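Local coordinates for uncharacterized protein (Chaetomium thermophilum, PDB 3LPZ) that probably acts in the Get pathway of tail-anchored protein biogenesis, as an alpha-solenoid Get4 protein that binds Get5 and other partners, at residues M173-Y178 and E219-L224; L245-M250 and R264-K269; L285-E290 and I295-Q300. All blocks are in the same frame, centred on the assembly; numbering follows the deposited sequence. Where two conformers were deposited one is given.

Interaction 1: residues M173-Y178 and E219-L224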
# COMPACT_ATOMS: atom_id res chain seq x y z
N MET A 173 -9.29 1.28 -7.99
CA MET A 173 -8.96 2.65 -7.61
C MET A 173 -8.20 3.36 -8.74
O MET A 173 -8.54 4.49 -9.10
CB MET A 173 -8.15 2.69 -6.31
CG MET A 173 -7.82 4.12 -5.80
SD MET A 173 -6.19 4.22 -5.01
CE MET A 173 -5.22 4.32 -6.52
N GLU A 174 -7.19 2.71 -9.30
CA GLU A 174 -6.49 3.28 -10.45
C GLU A 174 -7.43 3.51 -11.63
O GLU A 174 -7.29 4.50 -12.34
CB GLU A 174 -5.27 2.44 -10.90
CG GLU A 174 -4.12 2.21 -9.86
CD GLU A 174 -3.41 3.46 -9.38
OE1 GLU A 174 -3.57 4.55 -9.97
OE2 GLU A 174 -2.68 3.35 -8.38
N TYR A 175 -8.37 2.59 -11.86
CA TYR A 175 -9.34 2.80 -12.92
C TYR A 175 -10.24 4.03 -12.63
O TYR A 175 -10.50 4.82 -13.54
CB TYR A 175 -10.24 1.56 -13.18
CG TYR A 175 -10.95 1.73 -14.49
CD1 TYR A 175 -10.27 1.52 -15.68
CD2 TYR A 175 -12.27 2.16 -14.55
CE1 TYR A 175 -10.86 1.70 -16.90
CE2 TYR A 175 -12.90 2.36 -15.81
CZ TYR A 175 -12.16 2.13 -16.97
OH TYR A 175 -12.71 2.30 -18.22
N GLU A 176 -10.71 4.18 -11.39
CA GLU A 176 -11.50 5.38 -11.01
C GLU A 176 -10.70 6.66 -11.22
O GLU A 176 -11.23 7.69 -11.70
CB GLU A 176 -12.00 5.32 -9.56
CG GLU A 176 -13.11 4.29 -9.32
CD GLU A 176 -14.35 4.52 -10.21
OE1 GLU A 176 -14.87 5.66 -10.27
OE2 GLU A 176 -14.79 3.55 -10.86
N TRP A 177 -9.43 6.61 -10.88
CA TRP A 177 -8.56 7.75 -11.07
C TRP A 177 -8.38 8.07 -12.56
O TRP A 177 -8.45 9.22 -12.98
CB TRP A 177 -7.21 7.50 -10.43
CG TRP A 177 -6.50 8.70 -9.90
CD1 TRP A 177 -6.88 10.02 -9.99
CD2 TRP A 177 -5.27 8.68 -9.17
NE1 TRP A 177 -5.95 10.83 -9.36
CE2 TRP A 177 -4.96 10.03 -8.84
CE3 TRP A 177 -4.39 7.66 -8.77
CZ2 TRP A 177 -3.80 10.38 -8.12
CZ3 TRP A 177 -3.25 8.00 -8.05
CH2 TRP A 177 -2.96 9.36 -7.73
N TYR A 178 -8.15 7.03 -13.37
CA TYR A 178 -8.05 7.17 -14.82
C TYR A 178 -9.27 7.85 -15.46
O TYR A 178 -9.14 8.63 -16.41
CB TYR A 178 -7.85 5.79 -15.45
CG TYR A 178 -8.26 5.70 -16.91
CD1 TYR A 178 -7.55 6.37 -17.91
CD2 TYR A 178 -9.36 4.93 -17.29
CE1 TYR A 178 -7.90 6.27 -19.24
CE2 TYR A 178 -9.74 4.82 -18.65
CZ TYR A 178 -8.99 5.49 -19.61
OH TYR A 178 -9.34 5.40 -20.95
N GLU A 219 -15.07 -3.32 -20.17
CA GLU A 219 -16.50 -3.29 -19.86
C GLU A 219 -17.05 -1.86 -19.91
O GLU A 219 -18.23 -1.67 -20.26
CB GLU A 219 -16.82 -4.05 -18.55
CG GLU A 219 -17.09 -3.19 -17.35
CD GLU A 219 -18.43 -2.50 -17.41
OE1 GLU A 219 -19.40 -3.14 -17.90
OE2 GLU A 219 -18.50 -1.32 -17.00
N ASP A 220 -16.20 -0.87 -19.65
CA ASP A 220 -16.55 0.55 -19.67
C ASP A 220 -16.44 1.16 -21.08
O ASP A 220 -16.95 2.26 -21.33
CB ASP A 220 -15.61 1.28 -18.72
CG ASP A 220 -16.06 2.68 -18.41
OD1 ASP A 220 -17.25 2.85 -18.13
OD2 ASP A 220 -15.19 3.59 -18.41
N ASN A 221 -15.75 0.47 -21.99
CA ASN A 221 -15.50 0.98 -23.33
C ASN A 221 -15.74 -0.14 -24.34
O ASN A 221 -14.80 -0.71 -24.87
CB ASN A 221 -14.06 1.49 -23.45
CG ASN A 221 -13.76 2.62 -22.48
OD1 ASN A 221 -13.95 3.78 -22.82
ND2 ASN A 221 -13.31 2.28 -21.26
N LYS A 222 -16.99 -0.49 -24.56
CA LYS A 222 -17.31 -1.67 -25.37
C LYS A 222 -16.91 -1.51 -26.82
O LYS A 222 -16.73 -2.51 -27.51
CB LYS A 222 -18.78 -2.07 -25.22
CG LYS A 222 -19.01 -2.80 -23.87
CD LYS A 222 -20.47 -2.94 -23.53
CE LYS A 222 -20.63 -3.66 -22.18
NZ LYS A 222 -22.06 -3.99 -21.99
N GLY A 223 -16.69 -0.28 -27.26
CA GLY A 223 -16.21 -0.02 -28.63
C GLY A 223 -14.70 -0.17 -28.83
O GLY A 223 -14.23 -0.21 -29.98
N LEU A 224 -13.95 -0.25 -27.72
CA LEU A 224 -12.49 -0.23 -27.77
C LEU A 224 -11.92 -1.55 -28.30
O LEU A 224 -12.13 -2.60 -27.69
CB LEU A 224 -11.92 0.08 -26.36
CG LEU A 224 -10.38 0.13 -26.20
CD1 LEU A 224 -9.80 1.33 -26.93
CD2 LEU A 224 -9.99 0.22 -24.73
O HOH W 1 -12.24 5.66 -20.94

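Interaction 2: residues L245-M250 and R264-K269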
# COMPACT_ATOMS: atom_id res chain seq x y z
N LEU A 245 0.02 -0.02 -23.09
CA LEU A 245 -0.68 -1.08 -22.36
C LEU A 245 -0.20 -2.45 -22.90
O LEU A 245 -0.06 -3.44 -22.15
CB LEU A 245 -2.18 -0.91 -22.52
CG LEU A 245 -2.98 -0.86 -21.22
CD1 LEU A 245 -4.49 -0.66 -21.47
CD2 LEU A 245 -2.72 -2.13 -20.40
N ASN A 246 0.04 -2.50 -24.20
CA ASN A 246 0.61 -3.70 -24.81
C ASN A 246 2.01 -3.98 -24.31
O ASN A 246 2.34 -5.13 -24.04
CB ASN A 246 0.59 -3.57 -26.34
CG ASN A 246 -0.81 -3.38 -26.86
OD1 ASN A 246 -1.77 -3.84 -26.22
ND2 ASN A 246 -0.96 -2.69 -27.98
N PHE A 247 2.81 -2.93 -24.14
CA PHE A 247 4.10 -3.06 -23.49
C PHE A 247 3.98 -3.71 -22.10
O PHE A 247 4.72 -4.65 -21.77
CB PHE A 247 4.74 -1.67 -23.34
CG PHE A 247 5.99 -1.68 -22.53
CD1 PHE A 247 7.20 -2.07 -23.10
CD2 PHE A 247 5.97 -1.29 -21.19
CE1 PHE A 247 8.40 -2.07 -22.34
CE2 PHE A 247 7.14 -1.30 -20.42
CZ PHE A 247 8.36 -1.69 -21.00
N ILE A 248 3.07 -3.18 -21.29
CA ILE A 248 2.79 -3.76 -19.97
C ILE A 248 2.35 -5.24 -20.05
O ILE A 248 2.89 -6.07 -19.31
CB ILE A 248 1.73 -2.95 -19.19
CG1 ILE A 248 2.24 -1.54 -18.88
CG2 ILE A 248 1.29 -3.71 -17.91
CD1 ILE A 248 1.09 -0.57 -18.46
N SER A 249 1.39 -5.56 -20.93
CA SER A 249 0.95 -6.96 -21.09
C SER A 249 2.11 -7.88 -21.44
O SER A 249 2.21 -8.94 -20.86
CB SER A 249 -0.11 -7.12 -22.19
OG SER A 249 -1.21 -6.29 -21.96
N MET A 250 2.94 -7.49 -22.40
CA MET A 250 4.08 -8.32 -22.80
C MET A 250 5.20 -8.36 -21.75
O MET A 250 5.90 -9.36 -21.61
CB MET A 250 4.66 -7.86 -24.15
CG MET A 250 3.67 -7.78 -25.26
SD MET A 250 3.01 -9.39 -25.68
CE MET A 250 4.45 -10.18 -26.38
N ARG A 264 14.93 -6.61 -23.59
CA ARG A 264 15.64 -5.68 -24.46
C ARG A 264 14.81 -5.42 -25.72
O ARG A 264 14.64 -4.28 -26.12
CB ARG A 264 17.05 -6.20 -24.80
CG ARG A 264 18.03 -6.07 -23.65
CD ARG A 264 19.48 -6.33 -24.09
NE ARG A 264 20.33 -6.57 -22.92
CZ ARG A 264 20.64 -7.78 -22.45
NH1 ARG A 264 20.21 -8.87 -23.08
NH2 ARG A 264 21.40 -7.89 -21.37
N GLN A 265 14.25 -6.48 -26.30
CA GLN A 265 13.41 -6.30 -27.50
C GLN A 265 12.16 -5.46 -27.25
O GLN A 265 11.78 -4.67 -28.11
CB GLN A 265 13.04 -7.63 -28.13
CG GLN A 265 12.34 -7.49 -29.47
CD GLN A 265 11.82 -8.81 -29.99
OE1 GLN A 265 11.97 -9.84 -29.34
NE2 GLN A 265 11.19 -8.78 -31.15
N LEU A 266 11.54 -5.62 -26.08
CA LEU A 266 10.37 -4.82 -25.70
C LEU A 266 10.70 -3.34 -25.57
O LEU A 266 9.99 -2.48 -26.09
CB LEU A 266 9.83 -5.33 -24.36
CG LEU A 266 8.36 -5.71 -24.18
CD1 LEU A 266 7.70 -6.27 -25.42
CD2 LEU A 266 8.27 -6.68 -23.00
N LYS A 267 11.78 -3.05 -24.86
CA LYS A 267 12.30 -1.69 -24.70
C LYS A 267 12.64 -1.05 -26.03
O LYS A 267 12.38 0.13 -26.26
CB LYS A 267 13.53 -1.73 -23.80
CG LYS A 267 13.19 -1.88 -22.32
CD LYS A 267 13.45 -0.58 -21.59
CE LYS A 267 14.96 -0.38 -21.45
NZ LYS A 267 15.34 1.00 -21.08
N SER A 268 13.20 -1.84 -26.93
CA SER A 268 13.50 -1.38 -28.27
C SER A 268 12.22 -1.12 -29.06
O SER A 268 12.04 -0.05 -29.64
CB SER A 268 14.38 -2.41 -28.98
OG SER A 268 14.33 -2.22 -30.38
N LYS A 269 11.32 -2.11 -29.09
CA LYS A 269 10.07 -1.97 -29.85
C LYS A 269 9.28 -0.73 -29.43
O LYS A 269 8.66 -0.08 -30.27
CB LYS A 269 9.21 -3.22 -29.69
CG LYS A 269 7.85 -3.13 -30.35
CD LYS A 269 7.11 -4.46 -30.34
CE LYS A 269 5.84 -4.29 -31.17
NZ LYS A 269 5.25 -5.57 -31.65

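Interaction 3: residues L285-E290 and I295-Q300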
# COMPACT_ATOMS: atom_id res chain seq x y z
N LEU A 285 11.56 0.46 -14.25
CA LEU A 285 11.96 -0.49 -15.30
C LEU A 285 13.37 -1.02 -15.06
O LEU A 285 13.64 -2.18 -15.31
CB LEU A 285 11.85 0.14 -16.69
CG LEU A 285 10.40 0.30 -17.16
CD1 LEU A 285 10.36 1.09 -18.44
CD2 LEU A 285 9.69 -1.07 -17.32
N GLU A 286 14.25 -0.15 -14.58
CA GLU A 286 15.62 -0.57 -14.20
C GLU A 286 15.60 -1.62 -13.11
O GLU A 286 16.32 -2.62 -13.20
CB GLU A 286 16.40 0.63 -13.68
CG GLU A 286 16.99 1.48 -14.77
CD GLU A 286 17.73 2.66 -14.21
OE1 GLU A 286 18.41 2.52 -13.16
OE2 GLU A 286 17.63 3.73 -14.82
N LEU A 287 14.79 -1.40 -12.09
CA LEU A 287 14.69 -2.37 -10.98
C LEU A 287 14.08 -3.69 -11.44
O LEU A 287 14.55 -4.76 -11.04
CB LEU A 287 13.92 -1.79 -9.79
CG LEU A 287 14.75 -0.93 -8.84
CD1 LEU A 287 13.86 -0.25 -7.83
CD2 LEU A 287 15.82 -1.76 -8.10
N ILE A 288 13.06 -3.59 -12.28
CA ILE A 288 12.44 -4.76 -12.89
C ILE A 288 13.41 -5.56 -13.79
O ILE A 288 13.46 -6.78 -13.69
CB ILE A 288 11.14 -4.34 -13.66
CG1 ILE A 288 10.02 -4.02 -12.65
CG2 ILE A 288 10.71 -5.45 -14.68
CD1 ILE A 288 8.82 -3.29 -13.24
N ALA A 289 14.17 -4.87 -14.65
CA ALA A 289 15.23 -5.52 -15.45
C ALA A 289 16.27 -6.24 -14.58
O ALA A 289 16.72 -7.33 -14.94
CB ALA A 289 15.96 -4.50 -16.38
N GLU A 290 16.65 -5.63 -13.47
CA GLU A 290 17.52 -6.31 -12.51
C GLU A 290 16.85 -7.51 -11.83
O GLU A 290 17.43 -8.60 -11.83
CB GLU A 290 18.07 -5.32 -11.49
CG GLU A 290 19.18 -5.88 -10.58
CD GLU A 290 19.67 -4.82 -9.60
OE1 GLU A 290 19.06 -4.64 -8.53
OE2 GLU A 290 20.66 -4.13 -9.92
N ILE A 295 19.52 -8.09 -15.54
CA ILE A 295 20.20 -6.93 -16.16
C ILE A 295 20.58 -5.92 -15.08
O ILE A 295 19.71 -5.28 -14.47
CB ILE A 295 19.34 -6.28 -17.25
CG1 ILE A 295 18.99 -7.31 -18.33
CG2 ILE A 295 20.05 -5.08 -17.86
CD1 ILE A 295 17.79 -6.92 -19.22
N GLN A 296 21.89 -5.77 -14.84
CA GLN A 296 22.40 -4.89 -13.77
C GLN A 296 22.02 -3.44 -14.05
O GLN A 296 22.06 -3.00 -15.20
CB GLN A 296 23.92 -5.02 -13.61
CG GLN A 296 24.45 -6.47 -13.43
CD GLN A 296 24.23 -7.08 -12.03
OE1 GLN A 296 25.09 -7.83 -11.53
NE2 GLN A 296 23.09 -6.79 -11.40
N ARG A 297 21.65 -2.71 -13.00
CA ARG A 297 21.32 -1.29 -13.12
C ARG A 297 22.53 -0.47 -13.54
O ARG A 297 23.59 -0.59 -12.92
CB ARG A 297 20.78 -0.75 -11.81
CG ARG A 297 19.50 -1.41 -11.37
CD ARG A 297 19.17 -1.06 -9.96
NE ARG A 297 18.89 0.37 -9.81
CZ ARG A 297 18.65 0.97 -8.65
NH1 ARG A 297 18.67 0.26 -7.52
NH2 ARG A 297 18.39 2.26 -8.62
N PRO A 298 22.37 0.37 -14.58
CA PRO A 298 23.47 1.27 -14.97
C PRO A 298 23.84 2.20 -13.82
O PRO A 298 22.99 2.49 -12.97
CB PRO A 298 22.88 2.06 -16.14
CG PRO A 298 21.77 1.18 -16.67
CD PRO A 298 21.19 0.54 -15.45
N ARG A 299 25.09 2.65 -13.79
CA ARG A 299 25.54 3.59 -12.76
C ARG A 299 24.67 4.85 -12.83
O ARG A 299 24.26 5.26 -13.91
CB ARG A 299 27.01 3.96 -12.97
CG ARG A 299 28.00 2.79 -13.01
CD ARG A 299 29.19 3.09 -13.94
NE ARG A 299 29.73 4.44 -13.73
CZ ARG A 299 29.43 5.50 -14.49
NH1 ARG A 299 28.61 5.38 -15.53
NH2 ARG A 299 29.97 6.68 -14.21
N GLN A 300 24.36 5.44 -11.68
CA GLN A 300 23.48 6.61 -11.69
C GLN A 300 24.26 7.82 -12.20
O GLN A 300 25.31 8.18 -11.66
CB GLN A 300 22.84 6.85 -10.31
CG GLN A 300 23.57 7.81 -9.39
CD GLN A 300 22.87 7.97 -8.06
OE1 GLN A 300 22.83 7.04 -7.25
NE2 GLN A 300 22.33 9.15 -7.82
O HOH W 2 18.71 -2.64 -14.67
O HOH W 3 19.09 -2.32 -6.93

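Interaction 1: residues M173-Y178 and E219-L224
One direct hydrogen bond carries this small contact: the hydroxyl of Tyr-175, on helix 166-179, donates to the carboxylate of Asp-220 where helix 203-220 gives way to a turn, with OH and OD2 2.8 Å apart. It is made by one of two conformers of Asp-220, whose side chain may be mobile. In this conformer the phenol uses the anti side of OD2 and lies 19° out of the carboxylate plane. The carboxylate stands at the edge of the tyrosine ring, the two planes being 84° apart. Both side chains hold CG anti to the backbone N (chi1 -165° for Tyr-175), which directs each across the gap between backbones whose nearest CA atoms are still 10.1 Å apart.

The second polar link runs through water. A single molecule donates to Tyr-178 OH at 2.9 Å and, in a longer bond, to Asn-221 OD1 at 3.2 Å. ND2 of the same amide bonds to the carbonyl of Leu-217 on the preceding turn of helix 203-220, while Tyr-178 OH also bonds to the carbonyl of Ser-183. ND2 of Asn-221 lies 3.1 Å from Tyr-175 OH, at the edge of the ring.

Aromatic packing accompanies the polar contacts. The CZ corner of Tyr-175 comes to the edge of the Tyr-178 ring, and Phe-213 meets the Tyr-175 ring edge-to-face. A phenylalanine in place of Tyr-175 would probably keep much of this packing but leave the Asp-220 carboxylate without its phenol donor.

Asn-221 to Leu-224 form a type I beta turn. Helix 166-179 meets the last turns of helix 203-220, Tyr-175 resting on Ala-216 and Leu-217, while Tyr-178 also touches helix 186-199 and Met-173 packs on helix 152-159.

Interaction 2: residues L245-M250 and R264-K269
The Phe-247 ring presents its CD1-CE1 side to Leu-266, whose CG approaches obliquely, 4.0 Å from CD1. At the ring edge, close to its plane, lies the backbone N of Lys-267, 4.3 Å from CE1. Phe-247 holds CG anti to its backbone N (chi1 173°), and this turn brings the ring into the space between the helices although its CB does not point straight at the other helix.

Leu-266 is the central side chain of the contact and packs against Phe-247 and Met-250, about one helical turn apart. Its CB and CG lie against the phenylalanine ring, whereas its methyl groups reach on to Met-250. CD1 comes within 3.7 Å of Met-250 CB, and CD2 is equally close to the backbone C of Met-250. The thioether contributes little: the methionine chain bends at both chi2 and chi3 and folds away, and only its base meets the leucine.

Helices 243-256 and 260-269 follow one another in the chain, and these turns of them run antiparallel, at 178° with axes 10.7 Å apart. They are consecutive helices packed as an antiparallel pair, as is common in alpha-solenoid folds such as that of Get4. The side-chain contacts of Phe-247, Met-250 and Leu-266 are apolar.

The polar groups of 245-250 face other parts of the chain, Asn-246 OD1 accepting from the backbone N of Phe-239 and Ser-249 OG bonding to Tyr-210 OH and to the carbonyl of Arg-237. Leu-245 and Ile-248 pack against helix 186-199, with Leu-245 also touching helix 203-220.

Interaction 3: residues L285-E290 and I295-Q300
Ile-295 N donates to the carbonyl of Ala-289, with N and O 3.0 Å apart and an N-H...O angle of 154°. Beside this bond Ala-289 CB and Ile-295 CB pack together, and both side chains also touch Phe-263 of helix 260-269.

The Ile-295 carbonyl turns back toward the helix. It receives a hydrogen from a water that donates to Glu-286 O as well, at 2.8 Å in each case; Glu-286 O also accepts from Glu-290 N within the helix. Ile-295 O further makes a CA-H...O contact with Glu-290 CA at 3.1 Å.

Arg-297 is held to Glu-290 by a second water, which accepts from NH1 at 2.7 Å and donates to Glu-290 OE1. This water lies at the guanidinium edge, in plane. The other carboxylate oxygen, OE2, lies alongside the aliphatic part of the arginine, 3.3 Å from Arg-297 CG. Glu-290 extends there with CG anti to the backbone N (chi1 -170°). Glu-286 OE1 is 4.0 Å from Arg-297 NE, too far for a salt bridge, but its negative charge probably still favours the guanidinium. Leu-287 covers one guanidinium face near the rim, with CD2 closest to NH1.

After helix 282-293 the chain therefore doubles back, and Ile-295 to Pro-298 run back along the helix toward Glu-286 before helix 303-312 begins. It is a helix-to-loop connection on the surface of the C-terminal part of this alpha-solenoid, in which one backbone bond and two bridging waters tie the returning chain to the helix it has just left.

Interactions 2 and 3 are neighbours, with centres about 16 Å apart, and touch directly: Phe-247 packs on Leu-285, and Arg-264 on Ile-295. Interaction 1 is separate, its centre about 22 Å from that of interaction 2 and 31 Å from that of interaction 3. Helix 186-199 nevertheless borders all three. Interaction 2 joins two consecutive helices through apolar side chains and is partly buried. Interaction 1, also partly buried, joins a helix to the turn after helix 203-220, by one tyrosine hydroxyl directly and another through water. Interaction 3 lies at the surface, where a loop folds on its preceding helix and a backbone bond, two waters and the long side chains of Arg-297 and the glutamates make the contact.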